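Local atomic coordinates of CmeC (PDB entry 4MT4), a protein that forms a trimeric outer membrane channel and probably carries compounds out of the cell as the exit duct of an efflux system. Residues L62-M67 and E462-L467; V155-V160 and S438-I443. One frame throughout, in Å; residues are numbered along the deposited sequence.

Contact 1: L62-M67 and E462-L467; sequences LAFIHM and EESKNL
Ser464 OG is gripped twice, by hydrogen bonds to Tyr148 OH on helix 129-195 and to Ile460 O, one turn back in helix 456-463, which ends just before it, and its flank rests against Phe64. Those two bonds occupy the hydroxyl; against the ring, Ser464 makes van der Waals contact, its CB and OG each 4.0 Å from Phe64 CE2. The other partner is Leu467. Its CD2 methyl comes obliquely onto the base of the phenyl group, 3.7 Å from both CG and CD2 of Phe64 and 3.8 Å from Phe64 CB. With its CG anti to the backbone N (chi1 -169°), Phe64 sends the ring out from the helix to meet them, and it slides past Leu467 in the opposite sense. Leu467 also packs on Leu60 and Lys61, while Arg472 touches Phe64. The chain can present both residues to one ring because it turns back on itself: Leu467 N bonds to Ser464 O at 3.3 Å, closing a type I beta turn. The turn comes directly after the end of helix 456-463 and docks its leucine against an aromatic of helix 58-79.

Contact 2: V155-V160 and S438-I443; sequences VISNTV and SIVDVI
No ring or flat side chain lies between Ser157, Val160 and Val440, the three residues that meet here; the planar group with a partner on each face is the carbonyl of Val155, a turn back. Thr159 N and Thr159 OG1 reach Val155 O from opposite faces of its plane. The hydroxyl donates over 2.8 Å from Thr159 OG1 to Val155 O, tilted 32° out of that plane with a C=O...donor angle of 147°, so a buried threonine is satisfied within its own helix. Ser157 does likewise: its OG bonds to Leu153 O, and the apolar flank of the side chain is turned to the neighbouring helix.

Val440 reaches both Ser157 and Val160, one turn apart on helix 129-195, with a methyl for each. CG1, anti to the backbone N (chi1 -180°), sits 3.8 Å from Ser157 CB and 3.9 Å from Ser157 OG. CG2 meets Val160 CG1 at 3.7 Å, the two valines crossing obliquely. Helices 129-195 and 411-445 run in roughly opposing directions at this point, as do paired helices in the alpha-helical barrel of the outer membrane factor family. They come close: the CA atoms of Ser157 and Val440 are 6.5 Å apart, a spacing that suits the small serine. Val50 of helix 44-56 also packs on Val160, and Trp37 touches both Ile156 and Ile443. At the margin of this buried apolar patch, Asp441 OD1 takes a hydrogen bond from Gln161 NE2, tying the same two helices together by a polar bridge.

Helix 129-195 joins the two sites: it carries segment 155-160 of contact 2, and one to two turns earlier its Tyr148, Ala151 and Arg152 meet the segments of contact 1. The centres are 19 Å apart and the nearest atoms about 7 Å, so they do not touch. Along the chain the order is 62-67, 155-160, 438-443, 462-467, which places contact 2 between the two segments of contact 1; helix 411-445 is followed directly by helix 456-463. Contact 2 thus pairs long helices from the two family halves, and contact 1 lays the tail beyond them back on helix 58-79, which also faces a second subunit of the trimer.

Contact 1: L62-M67 and E462-L467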
ATOM      1  N   LEU B  62       4.309 -12.497 -11.999  1.00 35.39           N
ATOM      2  CA  LEU B  62       3.085 -11.705 -11.943  1.00 43.08           C
ATOM      3  C   LEU B  62       3.087 -10.608 -13.001  1.00 45.25           C
ATOM      4  O   LEU B  62       2.084 -10.379 -13.674  1.00 46.17           O
ATOM      5  CB  LEU B  62       2.908 -11.085 -10.556  1.00 38.17           C
ATOM      6  CG  LEU B  62       2.519 -12.023  -9.414  1.00 53.28           C
ATOM      7  CD1 LEU B  62       2.551 -11.289  -8.080  1.00 36.34           C
ATOM      8  CD2 LEU B  62       1.146 -12.626  -9.665  1.00 47.43           C
ATOM      9  N   ALA B  63       4.226  -9.939 -13.141  1.00 41.10           N
ATOM     10  CA  ALA B  63       4.384  -8.880 -14.128  1.00 43.74           C
ATOM     11  C   ALA B  63       4.274  -9.431 -15.548  1.00 43.45           C
ATOM     12  O   ALA B  63       3.784  -8.751 -16.449  1.00 34.96           O
ATOM     13  CB  ALA B  63       5.714  -8.174 -13.937  1.00 43.70           C
ATOM     14  N   PHE B  64       4.733 -10.665 -15.738  1.00 41.73           N
ATOM     15  CA  PHE B  64       4.644 -11.328 -17.035  1.00 44.56           C
ATOM     16  C   PHE B  64       3.192 -11.670 -17.351  1.00 51.73           C
ATOM     17  O   PHE B  64       2.741 -11.514 -18.484  1.00 45.54           O
ATOM     18  CB  PHE B  64       5.508 -12.595 -17.063  1.00 39.59           C
ATOM     19  CG  PHE B  64       5.669 -13.195 -18.435  1.00 52.61           C
ATOM     20  CD1 PHE B  64       4.773 -14.142 -18.901  1.00 50.53           C
ATOM     21  CD2 PHE B  64       6.720 -12.815 -19.257  1.00 46.07           C
ATOM     22  CE1 PHE B  64       4.915 -14.696 -20.157  1.00 42.58           C
ATOM     23  CE2 PHE B  64       6.869 -13.367 -20.517  1.00 53.97           C
ATOM     24  CZ  PHE B  64       5.964 -14.310 -20.967  1.00 46.91           C
ATOM     25  N   ILE B  65       2.469 -12.133 -16.336  1.00 40.22           N
ATOM     26  CA  ILE B  65       1.069 -12.512 -16.486  1.00 43.41           C
ATOM     27  C   ILE B  65       0.201 -11.289 -16.757  1.00 41.09           C
ATOM     28  O   ILE B  65      -0.704 -11.332 -17.592  1.00 47.26           O
ATOM     29  CB  ILE B  65       0.556 -13.247 -15.231  1.00 44.63           C
ATOM     30  CG1 ILE B  65       1.328 -14.554 -15.033  1.00 42.23           C
ATOM     31  CG2 ILE B  65      -0.934 -13.530 -15.337  1.00 44.13           C
ATOM     32  CD1 ILE B  65       1.031 -15.242 -13.723  1.00 40.21           C
ATOM     33  N   HIS B  66       0.489 -10.198 -16.050  1.00 41.54           N
ATOM     34  CA  HIS B  66      -0.215  -8.936 -16.254  1.00 44.63           C
ATOM     35  C   HIS B  66      -0.087  -8.470 -17.701  1.00 48.79           C
ATOM     36  O   HIS B  66      -1.015  -7.889 -18.261  1.00 42.41           O
ATOM     37  CB  HIS B  66       0.320  -7.860 -15.307  1.00 36.58           C
ATOM     38  CG  HIS B  66      -0.023  -8.095 -13.868  1.00 57.53           C
ATOM     39  ND1 HIS B  66      -1.130  -8.818 -13.475  1.00 60.88           N
ATOM     40  CD2 HIS B  66       0.596  -7.706 -12.728  1.00 54.06           C
ATOM     41  CE1 HIS B  66      -1.178  -8.862 -12.155  1.00 67.43           C
ATOM     42  NE2 HIS B  66      -0.143  -8.196 -11.678  1.00 56.64           N
ATOM     43  N   MET B  67       1.069  -8.736 -18.299  1.00 39.10           N
ATOM     44  CA  MET B  67       1.318  -8.405 -19.696  1.00 42.57           C
ATOM     45  C   MET B  67       0.477  -9.280 -20.623  1.00 41.96           C
ATOM     46  O   MET B  67      -0.079  -8.797 -21.612  1.00 42.79           O
ATOM     47  CB  MET B  67       2.806  -8.560 -20.019  1.00 41.07           C
ATOM     48  CG  MET B  67       3.173  -8.297 -21.470  1.00 44.40           C
ATOM     49  SD  MET B  67       4.946  -8.433 -21.746  1.00 65.45           S
ATOM     50  CE  MET B  67       5.270 -10.077 -21.122  1.00 56.49           C
ATOM     51  N   GLU B 462      12.984 -12.537 -25.676  1.00 59.50           N
ATOM     52  CA  GLU B 462      14.372 -12.987 -25.646  1.00 59.73           C
ATOM     53  C   GLU B 462      14.921 -13.066 -24.222  1.00 71.05           C
ATOM     54  O   GLU B 462      15.672 -13.983 -23.892  1.00 65.59           O
ATOM     55  CB  GLU B 462      15.248 -12.060 -26.495  1.00 66.02           C
ATOM     56  CG  GLU B 462      16.749 -12.253 -26.314  1.00 79.93           C
ATOM     57  CD  GLU B 462      17.206 -13.667 -26.619  1.00 96.16           C
ATOM     58  OE1 GLU B 462      16.686 -14.269 -27.583  1.00103.56           O
ATOM     59  OE2 GLU B 462      18.081 -14.176 -25.888  1.00 86.99           O
ATOM     60  N   GLU B 463      14.537 -12.113 -23.379  1.00 58.58           N
ATOM     61  CA  GLU B 463      15.085 -12.024 -22.027  1.00 57.32           C
ATOM     62  C   GLU B 463      14.278 -12.824 -21.002  1.00 60.36           C
ATOM     63  O   GLU B 463      14.702 -12.978 -19.857  1.00 64.60           O
ATOM     64  CB  GLU B 463      15.172 -10.559 -21.589  1.00 51.76           C
ATOM     65  CG  GLU B 463      13.824  -9.902 -21.346  1.00 54.69           C
ATOM     66  CD  GLU B 463      13.931  -8.400 -21.166  1.00 62.44           C
ATOM     67  OE1 GLU B 463      15.063  -7.873 -21.203  1.00 65.10           O
ATOM     68  OE2 GLU B 463      12.882  -7.746 -20.992  1.00 56.53           O
ATOM     69  N   SER B 464      13.121 -13.333 -21.416  1.00 56.26           N
ATOM     70  CA  SER B 464      12.269 -14.124 -20.529  1.00 54.78           C
ATOM     71  C   SER B 464      12.376 -15.611 -20.849  1.00 44.21           C
ATOM     72  O   SER B 464      11.504 -16.400 -20.491  1.00 58.33           O
ATOM     73  CB  SER B 464      10.811 -13.674 -20.637  1.00 59.35           C
ATOM     74  OG  SER B 464      10.689 -12.282 -20.401  1.00 63.37           O
ATOM     75  N   LYS B 465      13.459 -15.977 -21.526  1.00 53.67           N
ATOM     76  CA  LYS B 465      13.703 -17.350 -21.961  1.00 53.73           C
ATOM     77  C   LYS B 465      13.651 -18.367 -20.824  1.00 63.63           C
ATOM     78  O   LYS B 465      13.097 -19.456 -20.982  1.00 59.00           O
ATOM     79  CB  LYS B 465      15.062 -17.427 -22.658  1.00 70.60           C
ATOM     80  CG  LYS B 465      16.097 -16.512 -22.022  1.00 75.32           C
ATOM     81  CD  LYS B 465      17.458 -16.603 -22.695  1.00 91.94           C
ATOM     82  CE  LYS B 465      18.244 -17.804 -22.203  1.00 93.89           C
ATOM     83  NZ  LYS B 465      19.700 -17.647 -22.479  1.00 93.86           N
ATOM     84  N   ASN B 466      14.227 -18.009 -19.680  1.00 54.15           N
ATOM     85  CA  ASN B 466      14.363 -18.940 -18.566  1.00 55.51           C
ATOM     86  C   ASN B 466      13.320 -18.744 -17.468  1.00 45.95           C
ATOM     87  O   ASN B 466      13.388 -19.388 -16.421  1.00 57.97           O
ATOM     88  CB  ASN B 466      15.764 -18.831 -17.959  1.00 53.32           C
ATOM     89  CG  ASN B 466      16.856 -19.190 -18.949  1.00 56.57           C
ATOM     90  OD1 ASN B 466      17.839 -18.462 -19.095  1.00 65.22           O
ATOM     91  ND2 ASN B 466      16.691 -20.317 -19.631  1.00 52.96           N
ATOM     92  N   LEU B 467      12.362 -17.851 -17.703  1.00 56.84           N
ATOM     93  CA  LEU B 467      11.307 -17.607 -16.726  1.00 57.65           C
ATOM     94  C   LEU B 467      10.467 -18.867 -16.534  1.00 62.60           C
ATOM     95  O   LEU B 467       9.847 -19.361 -17.474  1.00 52.71           O
ATOM     96  CB  LEU B 467      10.426 -16.434 -17.159  1.00 56.07           C
ATOM     97  CG  LEU B 467       9.374 -15.967 -16.149  1.00 55.02           C
ATOM     98  CD1 LEU B 467      10.033 -15.477 -14.867  1.00 44.98           C
ATOM     99  CD2 LEU B 467       8.489 -14.884 -16.749  1.00 44.27           C
TER

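Contact 2: V155-V160 and S438-I443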
ATOM      1  N   VAL B 155      13.464  -6.219  -9.760  1.00 45.35           N
ATOM      2  CA  VAL B 155      13.748  -7.531  -9.185  1.00 55.58           C
ATOM      3  C   VAL B 155      15.244  -7.830  -9.205  1.00 44.21           C
ATOM      4  O   VAL B 155      15.803  -8.307  -8.215  1.00 44.39           O
ATOM      5  CB  VAL B 155      12.984  -8.644  -9.937  1.00 41.24           C
ATOM      6  CG1 VAL B 155      13.553 -10.011  -9.606  1.00 43.00           C
ATOM      7  CG2 VAL B 155      11.503  -8.583  -9.600  1.00 47.13           C
ATOM      8  N   ILE B 156      15.888  -7.539 -10.332  1.00 42.81           N
ATOM      9  CA  ILE B 156      17.325  -7.755 -10.465  1.00 41.56           C
ATOM     10  C   ILE B 156      18.115  -6.868  -9.504  1.00 52.21           C
ATOM     11  O   ILE B 156      19.008  -7.340  -8.800  1.00 47.68           O
ATOM     12  CB  ILE B 156      17.812  -7.486 -11.907  1.00 47.56           C
ATOM     13  CG1 ILE B 156      17.201  -8.499 -12.877  1.00 35.08           C
ATOM     14  CG2 ILE B 156      19.327  -7.542 -11.982  1.00 43.40           C
ATOM     15  CD1 ILE B 156      17.632  -8.295 -14.319  1.00 38.91           C
ATOM     16  N   SER B 157      17.776  -5.583  -9.476  1.00 42.75           N
ATOM     17  CA  SER B 157      18.456  -4.629  -8.605  1.00 47.87           C
ATOM     18  C   SER B 157      18.310  -5.001  -7.135  1.00 51.77           C
ATOM     19  O   SER B 157      19.268  -4.914  -6.365  1.00 49.25           O
ATOM     20  CB  SER B 157      17.918  -3.219  -8.841  1.00 39.21           C
ATOM     21  OG  SER B 157      18.192  -2.789 -10.162  1.00 47.93           O
ATOM     22  N   ASN B 158      17.106  -5.414  -6.750  1.00 47.35           N
ATOM     23  CA  ASN B 158      16.844  -5.826  -5.378  1.00 49.64           C
ATOM     24  C   ASN B 158      17.618  -7.084  -5.008  1.00 47.55           C
ATOM     25  O   ASN B 158      18.099  -7.214  -3.884  1.00 48.80           O
ATOM     26  CB  ASN B 158      15.346  -6.054  -5.160  1.00 51.91           C
ATOM     27  CG  ASN B 158      14.560  -4.757  -5.103  1.00 55.98           C
ATOM     28  OD1 ASN B 158      15.123  -3.687  -4.874  1.00 63.00           O
ATOM     29  ND2 ASN B 158      13.251  -4.850  -5.306  1.00 55.97           N
ATOM     30  N   THR B 159      17.739  -8.003  -5.961  1.00 38.49           N
ATOM     31  CA  THR B 159      18.487  -9.239  -5.756  1.00 49.48           C
ATOM     32  C   THR B 159      19.977  -8.960  -5.568  1.00 49.32           C
ATOM     33  O   THR B 159      20.621  -9.533  -4.686  1.00 49.27           O
ATOM     34  CB  THR B 159      18.298 -10.212  -6.936  1.00 41.00           C
ATOM     35  OG1 THR B 159      16.920 -10.596  -7.024  1.00 51.82           O
ATOM     36  CG2 THR B 159      19.154 -11.454  -6.754  1.00 48.59           C
ATOM     37  N   VAL B 160      20.517  -8.073  -6.400  1.00 47.43           N
ATOM     38  CA  VAL B 160      21.930  -7.709  -6.325  1.00 41.03           C
ATOM     39  C   VAL B 160      22.255  -7.005  -5.012  1.00 53.31           C
ATOM     40  O   VAL B 160      23.248  -7.320  -4.352  1.00 49.36           O
ATOM     41  CB  VAL B 160      22.341  -6.795  -7.502  1.00 46.59           C
ATOM     42  CG1 VAL B 160      23.755  -6.268  -7.310  1.00 39.03           C
ATOM     43  CG2 VAL B 160      22.219  -7.540  -8.822  1.00 42.21           C
ATOM     44  N   SER B 438      25.520   1.495  -4.283  1.00 45.38           N
ATOM     45  CA  SER B 438      25.434   2.838  -4.844  1.00 43.14           C
ATOM     46  C   SER B 438      25.609   2.772  -6.355  1.00 45.11           C
ATOM     47  O   SER B 438      25.036   3.574  -7.093  1.00 42.74           O
ATOM     48  CB  SER B 438      26.484   3.764  -4.226  1.00 44.05           C
ATOM     49  OG  SER B 438      27.781   3.471  -4.716  1.00 44.11           O
ATOM     50  N   ILE B 439      26.406   1.809  -6.808  1.00 42.01           N
ATOM     51  CA  ILE B 439      26.592   1.571  -8.234  1.00 44.98           C
ATOM     52  C   ILE B 439      25.277   1.127  -8.860  1.00 49.86           C
ATOM     53  O   ILE B 439      24.886   1.605  -9.924  1.00 46.48           O
ATOM     54  CB  ILE B 439      27.669   0.500  -8.502  1.00 40.76           C
ATOM     55  CG1 ILE B 439      29.000   0.904  -7.867  1.00 53.35           C
ATOM     56  CG2 ILE B 439      27.842   0.279  -9.994  1.00 44.10           C
ATOM     57  CD1 ILE B 439      29.574   2.189  -8.420  1.00 47.21           C
ATOM     58  N   VAL B 440      24.597   0.211  -8.180  1.00 42.44           N
ATOM     59  CA  VAL B 440      23.325  -0.326  -8.645  1.00 52.25           C
ATOM     60  C   VAL B 440      22.254   0.761  -8.734  1.00 45.99           C
ATOM     61  O   VAL B 440      21.488   0.808  -9.698  1.00 45.07           O
ATOM     62  CB  VAL B 440      22.829  -1.455  -7.718  1.00 50.64           C
ATOM     63  CG1 VAL B 440      21.505  -2.017  -8.212  1.00 45.08           C
ATOM     64  CG2 VAL B 440      23.874  -2.554  -7.624  1.00 44.35           C
ATOM     65  N   ASP B 441      22.211   1.632  -7.729  1.00 48.59           N
ATOM     66  CA  ASP B 441      21.236   2.717  -7.690  1.00 39.83           C
ATOM     67  C   ASP B 441      21.365   3.631  -8.905  1.00 48.43           C
ATOM     68  O   ASP B 441      20.364   4.073  -9.466  1.00 52.69           O
ATOM     69  CB  ASP B 441      21.387   3.531  -6.402  1.00 42.56           C
ATOM     70  CG  ASP B 441      20.832   2.808  -5.189  1.00 56.45           C
ATOM     71  OD1 ASP B 441      19.886   2.008  -5.355  1.00 58.25           O
ATOM     72  OD2 ASP B 441      21.337   3.040  -4.069  1.00 57.27           O
ATOM     73  N   VAL B 442      22.602   3.909  -9.305  1.00 47.35           N
ATOM     74  CA  VAL B 442      22.864   4.708 -10.497  1.00 51.41           C
ATOM     75  C   VAL B 442      22.385   3.976 -11.744  1.00 46.12           C
ATOM     76  O   VAL B 442      21.684   4.545 -12.579  1.00 44.87           O
ATOM     77  CB  VAL B 442      24.364   5.036 -10.648  1.00 45.94           C
ATOM     78  CG1 VAL B 442      24.624   5.735 -11.976  1.00 43.84           C
ATOM     79  CG2 VAL B 442      24.843   5.888  -9.487  1.00 44.23           C
ATOM     80  N   ILE B 443      22.769   2.709 -11.858  1.00 45.48           N
ATOM     81  CA  ILE B 443      22.339   1.868 -12.969  1.00 52.19           C
ATOM     82  C   ILE B 443      20.816   1.770 -13.026  1.00 46.23           C
ATOM     83  O   ILE B 443      20.217   1.867 -14.098  1.00 42.10           O
ATOM     84  CB  ILE B 443      22.943   0.449 -12.866  1.00 53.22           C
ATOM     85  CG1 ILE B 443      24.472   0.515 -12.925  1.00 53.73           C
ATOM     86  CG2 ILE B 443      22.401  -0.445 -13.972  1.00 44.99           C
ATOM     87  CD1 ILE B 443      25.155  -0.828 -12.747  1.00 41.10           C
TER